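Local atomic coordinates of ficolin-3 (Homo sapiens, PDB entry 2J5Z), a protein that recognises carbohydrates, binding galactose through a calcium-containing fibrinogen-like domain, and probably serves as a soluble lectin of innate immunity. Residues Leu53-Arg58 and Glu82-Asn87; Asp64-Trp69 and Thr154-Asp159; Gly142-Leu147 and Ile201-Gly206. All blocks are in the same frame, centred on the assembly; numbering follows the deposited sequence.

All three contacts lie within one fibrinogen-like recognition domain. Contact 1 belongs to its antiparallel sheet, where strand 52-58 pairs with strand 83-84, and its centre is about 6 Å from that of the chain. Contacts 2 and 3 join loops farther out, their centres about 15 and 18 Å from that of contact 1 and about 21 Å from each other. Contact 1 closes before contact 3 opens, whereas contact 2 interleaves with both along the sequence. Phe65 packs on Arg58 and Phe83, and Ile201 touches Arg58, so both loop contacts meet the sheet. Contact 2 includes Asp159 of the calcium site, and contact 3 has the Ala204 side chain about 6 Å from the bound galactose.

Contact 1. Residues Leu53-Arg58 and Glu82-Asn87; sequences LVFQRR and EFWLGN
Glu82 leads into strand 83-84, which pairs antiparallel with strand 52-58 in the sheet of the fibrinogen-like domain; its CA lies 3.3 Å from Arg57 O in a CA-H...O contact. Its carboxylate shares a water with Arg58, OE1 receiving a hydrogen bond from the water and NH2 of Arg58 donating one to it, while OE2 accepts from the backbone N of Gln59, Asp60 and Gly61. Phe83 pairs with Arg57: its O accepts from Arg57 N at 3.2 Å, and the return bond is weak. Phe83 CG sits between the backbone N and carbonyl carbon (chi1 60°), and the ring lies against strand 52-58 on the side of the Arg57 side chain, bringing CE1 within 3.4 Å of Val54 O at the ring edge. CE2 lies over a guanidinium face of Arg57, whose NE donates to Ser81 O. Trp84, opposite Gln56, uses both aspects of its indole: CE3 at the edge meets Gln56 CG at 3.5 Å, and the edge of the Phe55 ring addresses its face in an offset edge-to-face pair, planes 81° apart. Leu85 closes the pairing, its CD2 meeting Leu53 CD2 and its N donating to Phe55 O at 2.9 Å.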
loop_
_atom_site.group_PDB
_atom_site.type_symbol
_atom_site.label_atom_id
_atom_site.label_comp_id
_atom_site.label_asym_id
_atom_site.label_seq_id
_atom_site.Cartn_x
_atom_site.Cartn_y
_atom_site.Cartn_z
ATOM N N LEU A 53 -0.099 2.760 -17.255
ATOM C CA LEU A 53 0.695 3.522 -16.302
ATOM C C LEU A 53 -0.202 4.615 -15.731
ATOM O O LEU A 53 -0.604 5.533 -16.442
ATOM C CB LEU A 53 1.910 4.143 -17.007
ATOM C CG LEU A 53 3.095 4.603 -16.156
ATOM C CD1 LEU A 53 4.283 4.912 -17.082
ATOM C CD2 LEU A 53 2.710 5.809 -15.284
ATOM N N VAL A 54 -0.520 4.515 -14.445
ATOM C CA VAL A 54 -1.400 5.476 -13.797
ATOM C C VAL A 54 -0.572 6.633 -13.284
ATOM O O VAL A 54 0.276 6.444 -12.401
ATOM C CB VAL A 54 -2.161 4.837 -12.624
ATOM C CG1 VAL A 54 -3.111 5.863 -11.951
ATOM C CG2 VAL A 54 -2.923 3.586 -13.113
ATOM N N PHE A 55 -0.811 7.829 -13.819
ATOM C CA PHE A 55 0.040 8.962 -13.446
ATOM C C PHE A 55 -0.644 9.994 -12.550
ATOM O O PHE A 55 0.006 10.916 -12.064
ATOM C CB PHE A 55 0.676 9.639 -14.683
ATOM C CG PHE A 55 -0.309 10.336 -15.618
ATOM C CD1 PHE A 55 -0.642 11.678 -15.438
ATOM C CD2 PHE A 55 -0.835 9.661 -16.714
ATOM C CE1 PHE A 55 -1.539 12.325 -16.307
ATOM C CE2 PHE A 55 -1.718 10.300 -17.601
ATOM C CZ PHE A 55 -2.060 11.638 -17.397
ATOM N N GLN A 56 -1.960 9.863 -12.374
ATOM C CA GLN A 56 -2.711 10.752 -11.471
ATOM C C GLN A 56 -3.836 9.955 -10.824
ATOM O O GLN A 56 -4.440 9.105 -11.460
ATOM C CB GLN A 56 -3.291 11.949 -12.236
ATOM C CG GLN A 56 -3.895 13.053 -11.332
ATOM C CD GLN A 56 -5.424 13.003 -11.206
ATOM O OE1 GLN A 56 -6.051 11.959 -11.368
ATOM N NE2 GLN A 56 -6.017 14.147 -10.906
ATOM N N ARG A 57 -4.102 10.218 -9.546
ATOM C CA ARG A 57 -5.157 9.498 -8.871
ATOM C C ARG A 57 -5.712 10.398 -7.777
ATOM O O ARG A 57 -4.944 10.984 -7.014
ATOM C CB ARG A 57 -4.596 8.192 -8.293
ATOM C CG ARG A 57 -5.599 7.248 -7.696
ATOM C CD ARG A 57 -4.987 5.838 -7.583
ATOM N NE ARG A 57 -3.980 5.747 -6.529
ATOM C CZ ARG A 57 -3.330 4.631 -6.216
ATOM N NH1 ARG A 57 -3.563 3.515 -6.890
ATOM N NH2 ARG A 57 -2.441 4.628 -5.235
ATOM N N ARG A 58 -7.039 10.521 -7.745
ATOM C CA ARG A 58 -7.778 11.217 -6.664
ATOM C C ARG A 58 -8.723 10.208 -6.019
ATOM O O ARG A 58 -9.326 9.410 -6.723
ATOM C CB ARG A 58 -8.612 12.359 -7.235
ATOM C CG ARG A 58 -7.836 13.420 -8.003
ATOM C CD ARG A 58 -6.650 13.973 -7.235
ATOM N NE ARG A 58 -7.012 14.891 -6.133
ATOM C CZ ARG A 58 -7.424 16.147 -6.277
ATOM N NH1 ARG A 58 -7.611 16.685 -7.487
ATOM N NH2 ARG A 58 -7.683 16.877 -5.190
ATOM N N GLU A 82 -3.241 9.284 -3.138
ATOM C CA GLU A 82 -3.346 10.265 -4.213
ATOM C C GLU A 82 -1.978 10.783 -4.638
ATOM O O GLU A 82 -1.101 10.979 -3.796
ATOM C CB GLU A 82 -4.222 11.416 -3.750
ATOM C CG GLU A 82 -5.592 10.967 -3.263
ATOM C CD GLU A 82 -6.477 12.139 -2.903
ATOM O OE1 GLU A 82 -5.977 13.090 -2.271
ATOM O OE2 GLU A 82 -7.661 12.125 -3.286
ATOM N N PHE A 83 -1.794 10.993 -5.946
ATOM C CA PHE A 83 -0.520 11.519 -6.434
ATOM C C PHE A 83 -0.606 12.137 -7.824
ATOM O O PHE A 83 -1.586 11.944 -8.551
ATOM C CB PHE A 83 0.545 10.413 -6.466
ATOM C CG PHE A 83 0.180 9.260 -7.347
ATOM C CD1 PHE A 83 0.469 9.289 -8.706
ATOM C CD2 PHE A 83 -0.453 8.138 -6.815
ATOM C CE1 PHE A 83 0.126 8.225 -9.514
ATOM C CE2 PHE A 83 -0.785 7.073 -7.611
ATOM C CZ PHE A 83 -0.514 7.108 -8.960
ATOM N N TRP A 84 0.436 12.900 -8.154
ATOM C CA TRP A 84 0.709 13.358 -9.520
ATOM C C TRP A 84 2.141 12.909 -9.825
ATOM O O TRP A 84 3.071 13.268 -9.101
ATOM C CB TRP A 84 0.596 14.889 -9.594
ATOM C CG TRP A 84 0.962 15.449 -10.937
ATOM C CD1 TRP A 84 2.160 16.004 -11.305
ATOM C CD2 TRP A 84 0.120 15.493 -12.094
ATOM N NE1 TRP A 84 2.104 16.402 -12.630
ATOM C CE2 TRP A 84 0.860 16.107 -13.129
ATOM C CE3 TRP A 84 -1.198 15.094 -12.347
ATOM C CZ2 TRP A 84 0.329 16.315 -14.411
ATOM C CZ3 TRP A 84 -1.729 15.306 -13.622
ATOM C CH2 TRP A 84 -0.968 15.908 -14.631
ATOM N N LEU A 85 2.343 12.133 -10.890
ATOM C CA LEU A 85 3.644 11.507 -11.130
ATOM C C LEU A 85 4.753 12.534 -11.381
ATOM O O LEU A 85 5.917 12.298 -11.033
ATOM C CB LEU A 85 3.563 10.559 -12.335
ATOM C CG LEU A 85 4.810 9.729 -12.628
ATOM C CD1 LEU A 85 5.129 8.760 -11.494
ATOM C CD2 LEU A 85 4.590 8.958 -13.947
ATOM N N GLY A 86 4.381 13.659 -11.991
ATOM C CA GLY A 86 5.321 14.739 -12.295
ATOM C C GLY A 86 5.450 15.040 -13.777
ATOM O O GLY A 86 5.589 14.141 -14.594
ATOM N N ASN A 87 5.420 16.319 -14.120
ATOM C CA ASN A 87 5.454 16.720 -15.521
ATOM C C ASN A 87 6.744 16.344 -16.226
ATOM O O ASN A 87 6.725 15.934 -17.391
ATOM C CB ASN A 87 5.210 18.224 -15.641
ATOM C CG ASN A 87 3.802 18.617 -15.254
ATOM O OD1 ASN A 87 2.902 17.783 -15.209
ATOM N ND2 ASN A 87 3.607 19.896 -14.971
HETATM O O HOH W 1 -6.843 15.502 -2.847
#

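Contact 2. Residues Asp64-Trp69 and Thr154-Asp159; sequences DFFRSW and TTYDAD. With CA (calcium ion), chain D.
Tyr156 and Trp69 contribute the largest buried areas to this junction of two loops. Tyr156 has CG between its backbone N and carbonyl carbon (chi1 66°), which lays the ring along residues 66-68. Its CE2 comes within 3.4 Å of Arg67 C, and the ring edge lies near Phe66 O. On the Phe66 side, Tyr156 CD2 lies over one face of the phenylalanine ring, offset toward the rim; the two ring planes are inclined by 44°, and CB meets Phe66 CZ at 3.6 Å. Farther along, the phenol OH reaches Ser68 CB. A water ties the backbones together, donating to Arg67 O and accepting from Tyr156 N.

Trp69 is held at its backbone and packed along its side chain. Its N donates to Asp157 OD1 at 2.9 Å, with an N-H...O angle of 156°, meeting the syn lone pair of that oxygen. The same oxygen accepts from Thr155 OG1 at 2.8 Å on the anti side, out of the carboxylate plane; two donors on one oxygen probably limit the carboxylate's rotation. Thr155 OG1 lies at the indole edge, and Ala158 CB touches Trp69 CE3 at 3.6 Å. Residues 155-158 form a type I beta turn that presents these groups together.

Just beyond the turn, Asp159 binds calcium through both carboxylate oxygens, its site completed by Asp161, Ser163, Ser165 and waters. The junction lies where Ser68, at the N-cap of helix 69-74, makes a weak capping bond to Ser71 N, where Tyr72 of that helix touches Thr155, and where Tyr156 packs on Val169 of helix 167-171.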
loop_
_atom_site.group_PDB
_atom_site.type_symbol
_atom_site.label_atom_id
_atom_site.label_comp_id
_atom_site.label_asym_id
_atom_site.label_seq_id
_atom_site.Cartn_x
_atom_site.Cartn_y
_atom_site.Cartn_z
ATOM N N ASP A 64 -2.875 17.489 -0.822
ATOM C CA ASP A 64 -3.150 18.839 -1.330
ATOM C C ASP A 64 -2.657 18.950 -2.769
ATOM O O ASP A 64 -1.477 18.708 -3.051
ATOM C CB ASP A 64 -2.444 19.864 -0.443
ATOM C CG ASP A 64 -2.796 21.305 -0.777
ATOM O OD1 ASP A 64 -3.535 21.562 -1.750
ATOM O OD2 ASP A 64 -2.287 22.197 -0.056
ATOM N N PHE A 65 -3.560 19.280 -3.686
ATOM C CA PHE A 65 -3.174 19.394 -5.094
ATOM C C PHE A 65 -2.953 20.854 -5.515
ATOM O O PHE A 65 -2.570 21.123 -6.651
ATOM C CB PHE A 65 -4.186 18.680 -6.022
ATOM C CG PHE A 65 -3.883 17.214 -6.242
ATOM C CD1 PHE A 65 -3.980 16.312 -5.194
ATOM C CD2 PHE A 65 -3.495 16.737 -7.500
ATOM C CE1 PHE A 65 -3.694 14.968 -5.377
ATOM C CE2 PHE A 65 -3.207 15.378 -7.693
ATOM C CZ PHE A 65 -3.317 14.492 -6.636
ATOM N N PHE A 66 -3.180 21.798 -4.601
ATOM C CA PHE A 66 -2.926 23.202 -4.933
ATOM C C PHE A 66 -1.436 23.497 -4.751
ATOM O O PHE A 66 -1.017 24.103 -3.758
ATOM C CB PHE A 66 -3.802 24.157 -4.100
ATOM C CG PHE A 66 -3.757 25.586 -4.574
ATOM C CD1 PHE A 66 -4.054 25.899 -5.893
ATOM C CD2 PHE A 66 -3.422 26.619 -3.703
ATOM C CE1 PHE A 66 -4.012 27.217 -6.334
ATOM C CE2 PHE A 66 -3.376 27.933 -4.139
ATOM C CZ PHE A 66 -3.670 28.234 -5.452
ATOM N N ARG A 67 -0.630 23.041 -5.703
ATOM C CA ARG A 67 0.814 23.098 -5.566
ATOM C C ARG A 67 1.489 23.868 -6.684
ATOM O O ARG A 67 0.884 24.163 -7.721
ATOM C CB ARG A 67 1.399 21.685 -5.516
ATOM C CG ARG A 67 0.728 20.763 -4.528
ATOM C CD ARG A 67 1.444 20.741 -3.189
ATOM N NE ARG A 67 0.969 19.603 -2.410
ATOM C CZ ARG A 67 1.706 18.570 -2.023
ATOM N NH1 ARG A 67 3.010 18.512 -2.296
ATOM N NH2 ARG A 67 1.128 17.602 -1.322
ATOM N N SER A 68 2.768 24.142 -6.470
ATOM C CA SER A 68 3.538 25.053 -7.285
ATOM C C SER A 68 4.091 24.372 -8.518
ATOM O O SER A 68 4.030 23.144 -8.646
ATOM C CB SER A 68 4.711 25.568 -6.476
ATOM O OG SER A 68 5.583 24.487 -6.193
ATOM N N TRP A 69 4.656 25.188 -9.400
ATOM C CA TRP A 69 5.289 24.715 -10.621
ATOM C C TRP A 69 6.282 23.602 -10.334
ATOM O O TRP A 69 6.271 22.559 -11.008
ATOM C CB TRP A 69 5.994 25.882 -11.334
ATOM C CG TRP A 69 6.583 25.480 -12.623
ATOM C CD1 TRP A 69 7.881 25.162 -12.871
ATOM C CD2 TRP A 69 5.883 25.326 -13.856
ATOM N NE1 TRP A 69 8.033 24.808 -14.193
ATOM C CE2 TRP A 69 6.818 24.904 -14.817
ATOM C CE3 TRP A 69 4.550 25.492 -14.238
ATOM C CZ2 TRP A 69 6.462 24.656 -16.145
ATOM C CZ3 TRP A 69 4.203 25.249 -15.556
ATOM C CH2 TRP A 69 5.147 24.835 -16.487
ATOM N N THR A 154 -0.329 25.628 -16.306
ATOM C CA THR A 154 -0.174 26.750 -15.350
ATOM C C THR A 154 -0.469 26.346 -13.915
ATOM O O THR A 154 -1.352 25.518 -13.636
ATOM C CB THR A 154 -0.908 28.108 -15.722
ATOM O OG1 THR A 154 -2.045 28.367 -14.875
ATOM C CG2 THR A 154 -1.268 28.174 -17.152
ATOM N N THR A 155 0.339 26.907 -13.024
ATOM C CA THR A 155 0.180 26.740 -11.591
ATOM C C THR A 155 0.017 28.134 -10.977
ATOM O O THR A 155 0.120 29.142 -11.673
ATOM C CB THR A 155 1.413 26.057 -10.974
ATOM O OG1 THR A 155 2.591 26.800 -11.301
ATOM C CG2 THR A 155 1.573 24.633 -11.528
ATOM N N TYR A 156 -0.220 28.200 -9.674
ATOM C CA TYR A 156 -0.454 29.498 -9.058
ATOM C C TYR A 156 0.753 30.440 -9.161
ATOM O O TYR A 156 0.594 31.665 -9.162
ATOM C CB TYR A 156 -0.957 29.342 -7.612
ATOM C CG TYR A 156 0.041 28.731 -6.654
ATOM C CD1 TYR A 156 1.168 29.432 -6.259
ATOM C CD2 TYR A 156 -0.161 27.462 -6.129
ATOM C CE1 TYR A 156 2.079 28.880 -5.384
ATOM C CE2 TYR A 156 0.745 26.902 -5.248
ATOM C CZ TYR A 156 1.860 27.613 -4.882
ATOM O OH TYR A 156 2.768 27.065 -4.005
ATOM N N ASP A 157 1.954 29.881 -9.292
ATOM C CA ASP A 157 3.163 30.688 -9.405
ATOM C C ASP A 157 3.760 30.658 -10.808
ATOM O O ASP A 157 4.916 31.034 -11.015
ATOM C CB ASP A 157 4.208 30.232 -8.380
ATOM C CG ASP A 157 4.677 28.806 -8.614
ATOM O OD1 ASP A 157 3.855 27.975 -9.061
ATOM O OD2 ASP A 157 5.870 28.526 -8.357
ATOM N N ALA A 158 2.974 30.202 -11.778
ATOM C CA ALA A 158 3.427 30.198 -13.163
ATOM C C ALA A 158 2.237 30.332 -14.106
ATOM O O ALA A 158 1.709 29.331 -14.604
ATOM C CB ALA A 158 4.235 28.945 -13.462
ATOM N N ASP A 159 1.818 31.580 -14.337
ATOM C CA ASP A 159 0.630 31.868 -15.148
ATOM C C ASP A 159 0.955 31.877 -16.639
ATOM O O ASP A 159 1.664 32.758 -17.130
ATOM C CB ASP A 159 -0.001 33.201 -14.720
ATOM C CG ASP A 159 -1.331 33.496 -15.424
ATOM O OD1 ASP A 159 -1.701 32.792 -16.395
ATOM O OD2 ASP A 159 -2.021 34.460 -15.008
HETATM CA CA CA D . -3.300 34.622 -17.146
HETATM O O HOH W 2 -1.225 25.550 -8.845
HETATM O O HOH W 3 -2.496 36.885 -16.874
HETATM O O HOH W 4 -2.012 34.763 -19.115
#

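Contact 3. Residues Gly142-Leu147 and Ile201-Gly206; sequences GDSLSL and IDWASG
Trp203 CG stands anti to its backbone N (chi1 -167°), which swings the indole against residues 142-145, while Ser144 OG lies anti to its own carbonyl carbon (chi1 -72°) and is thereby directed to Ser205. In this junction of two loops in the fibrinogen-like domain, the indole is gripped both at its edge and over one face. At the edge, Trp203 NE1 donates to Gly142 O at 2.8 Å, with an N-H...O angle of 156°. The oxygen lies almost in the indole plane, but the donor sits above the carbonyl plane and therefore does not follow a lone pair. Over the face, Ser144 CB makes a CH-pi contact 3.5 Å from the centroid of the five-membered ring, close to the ring normal. Leu145 CB adds a looser contact with CH2 at the far end of the indole.

The approach of Gly142 is close, its C atom lying 3.1 Å from Ser205 OG, at a positive phi that suits glycine. Ser205 OG in turn donates to the O of Ala141, the residue before Gly142, a further link between the loops.

The 142-147 loop keeps its shape through Asp143, whose OD1 accepts from the backbone N of Leu145 and Ser146 in an Asx turn and Asx motif, and also bonds Tyr117 OH. Behind the junction, the indole packs on Val103 and Leu105 of strand 101-106 and on Ala115 and Tyr117 of strand 112-122. The Ala204 side chain is about 6 Å from the bound galactose, which places the junction close to the sugar. Between the two loops, the hydroxyls of Ser144 and Ser205 are hydrogen-bonded, Ser144 OG donating to Ser205 OG at 2.8 Å.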
loop_
_atom_site.group_PDB
_atom_site.type_symbol
_atom_site.label_atom_id
_atom_site.label_comp_id
_atom_site.label_asym_id
_atom_site.label_seq_id
_atom_site.Cartn_x
_atom_site.Cartn_y
_atom_site.Cartn_z
ATOM N N GLY A 142 -17.660 11.589 -22.103
ATOM C CA GLY A 142 -17.581 12.628 -23.130
ATOM C C GLY A 142 -16.216 13.297 -23.164
ATOM O O GLY A 142 -15.373 13.055 -22.306
ATOM N N ASP A 143 -15.998 14.136 -24.165
ATOM C CA ASP A 143 -14.706 14.796 -24.333
ATOM C C ASP A 143 -14.675 16.143 -23.617
ATOM O O ASP A 143 -15.410 17.074 -23.971
ATOM C CB ASP A 143 -14.406 14.954 -25.828
ATOM C CG ASP A 143 -13.076 15.630 -26.095
ATOM O OD1 ASP A 143 -12.284 15.824 -25.144
ATOM O OD2 ASP A 143 -12.836 15.970 -27.273
ATOM N N SER A 144 -13.814 16.250 -22.602
ATOM C CA SER A 144 -13.602 17.526 -21.920
ATOM C C SER A 144 -12.122 17.919 -21.833
ATOM O O SER A 144 -11.753 18.765 -21.022
ATOM C CB SER A 144 -14.200 17.493 -20.509
ATOM O OG SER A 144 -15.620 17.515 -20.552
ATOM N N LEU A 145 -11.286 17.297 -22.658
ATOM C CA LEU A 145 -9.860 17.576 -22.627
ATOM C C LEU A 145 -9.328 18.158 -23.943
ATOM O O LEU A 145 -8.259 18.751 -23.953
ATOM C CB LEU A 145 -9.073 16.317 -22.243
ATOM C CG LEU A 145 -7.641 16.497 -21.710
ATOM C CD1 LEU A 145 -7.616 17.386 -20.472
ATOM C CD2 LEU A 145 -7.011 15.149 -21.400
ATOM N N SER A 146 -10.083 18.038 -25.034
ATOM C CA SER A 146 -9.587 18.510 -26.333
ATOM C C SER A 146 -9.316 20.001 -26.335
ATOM O O SER A 146 -8.335 20.454 -26.927
ATOM C CB SER A 146 -10.557 18.161 -27.466
ATOM O OG SER A 146 -10.582 16.770 -27.686
ATOM N N LEU A 147 -10.183 20.763 -25.672
ATOM C CA LEU A 147 -9.996 22.212 -25.530
ATOM C C LEU A 147 -8.606 22.530 -24.983
ATOM O O LEU A 147 -7.992 23.534 -25.334
ATOM C CB LEU A 147 -11.068 22.815 -24.598
ATOM C CG LEU A 147 -10.763 24.212 -24.031
ATOM C CD1 LEU A 147 -10.799 25.293 -25.116
ATOM C CD2 LEU A 147 -11.662 24.608 -22.854
ATOM N N ILE A 201 -13.184 19.049 -8.819
ATOM C CA ILE A 201 -12.685 17.979 -9.694
ATOM C C ILE A 201 -13.776 17.690 -10.722
ATOM O O ILE A 201 -14.613 16.798 -10.542
ATOM C CB ILE A 201 -12.262 16.729 -8.878
ATOM C CG1 ILE A 201 -11.168 17.127 -7.883
ATOM C CG2 ILE A 201 -11.784 15.609 -9.801
ATOM C CD1 ILE A 201 -10.839 16.076 -6.823
ATOM N N ASP A 202 -13.759 18.492 -11.785
ATOM C CA ASP A 202 -14.887 18.626 -12.713
ATOM C C ASP A 202 -14.552 18.126 -14.123
ATOM O O ASP A 202 -13.406 18.222 -14.569
ATOM C CB ASP A 202 -15.301 20.093 -12.828
ATOM C CG ASP A 202 -15.751 20.700 -11.504
ATOM O OD1 ASP A 202 -16.087 19.946 -10.571
ATOM O OD2 ASP A 202 -15.764 21.949 -11.408
ATOM N N TRP A 203 -15.562 17.595 -14.808
ATOM C CA TRP A 203 -15.460 17.166 -16.209
ATOM C C TRP A 203 -16.727 17.676 -16.902
ATOM O O TRP A 203 -17.791 17.074 -16.762
ATOM C CB TRP A 203 -15.381 15.634 -16.285
ATOM C CG TRP A 203 -14.957 15.043 -17.634
ATOM C CD1 TRP A 203 -15.779 14.543 -18.604
ATOM C CD2 TRP A 203 -13.612 14.877 -18.127
ATOM N NE1 TRP A 203 -15.030 14.086 -19.673
ATOM C CE2 TRP A 203 -13.702 14.290 -19.406
ATOM C CE3 TRP A 203 -12.343 15.187 -17.612
ATOM C CZ2 TRP A 203 -12.574 13.985 -20.171
ATOM C CZ3 TRP A 203 -11.223 14.892 -18.375
ATOM C CH2 TRP A 203 -11.344 14.296 -19.638
ATOM N N ALA A 204 -16.612 18.794 -17.617
ATOM C CA ALA A 204 -17.792 19.528 -18.114
ATOM C C ALA A 204 -18.809 18.657 -18.841
ATOM O O ALA A 204 -20.021 18.834 -18.673
ATOM C CB ALA A 204 -17.377 20.700 -18.990
ATOM N N SER A 205 -18.321 17.733 -19.657
ATOM C CA SER A 205 -19.189 16.941 -20.513
ATOM C C SER A 205 -19.810 15.754 -19.786
ATOM O O SER A 205 -20.658 15.050 -20.342
ATOM C CB SER A 205 -18.422 16.458 -21.740
ATOM O OG SER A 205 -17.428 15.511 -21.369
ATOM N N GLY A 206 -19.371 15.526 -18.551
ATOM C CA GLY A 206 -19.947 14.491 -17.707
ATOM C C GLY A 206 -20.992 15.109 -16.803
ATOM O O GLY A 206 -22.155 15.223 -17.188
#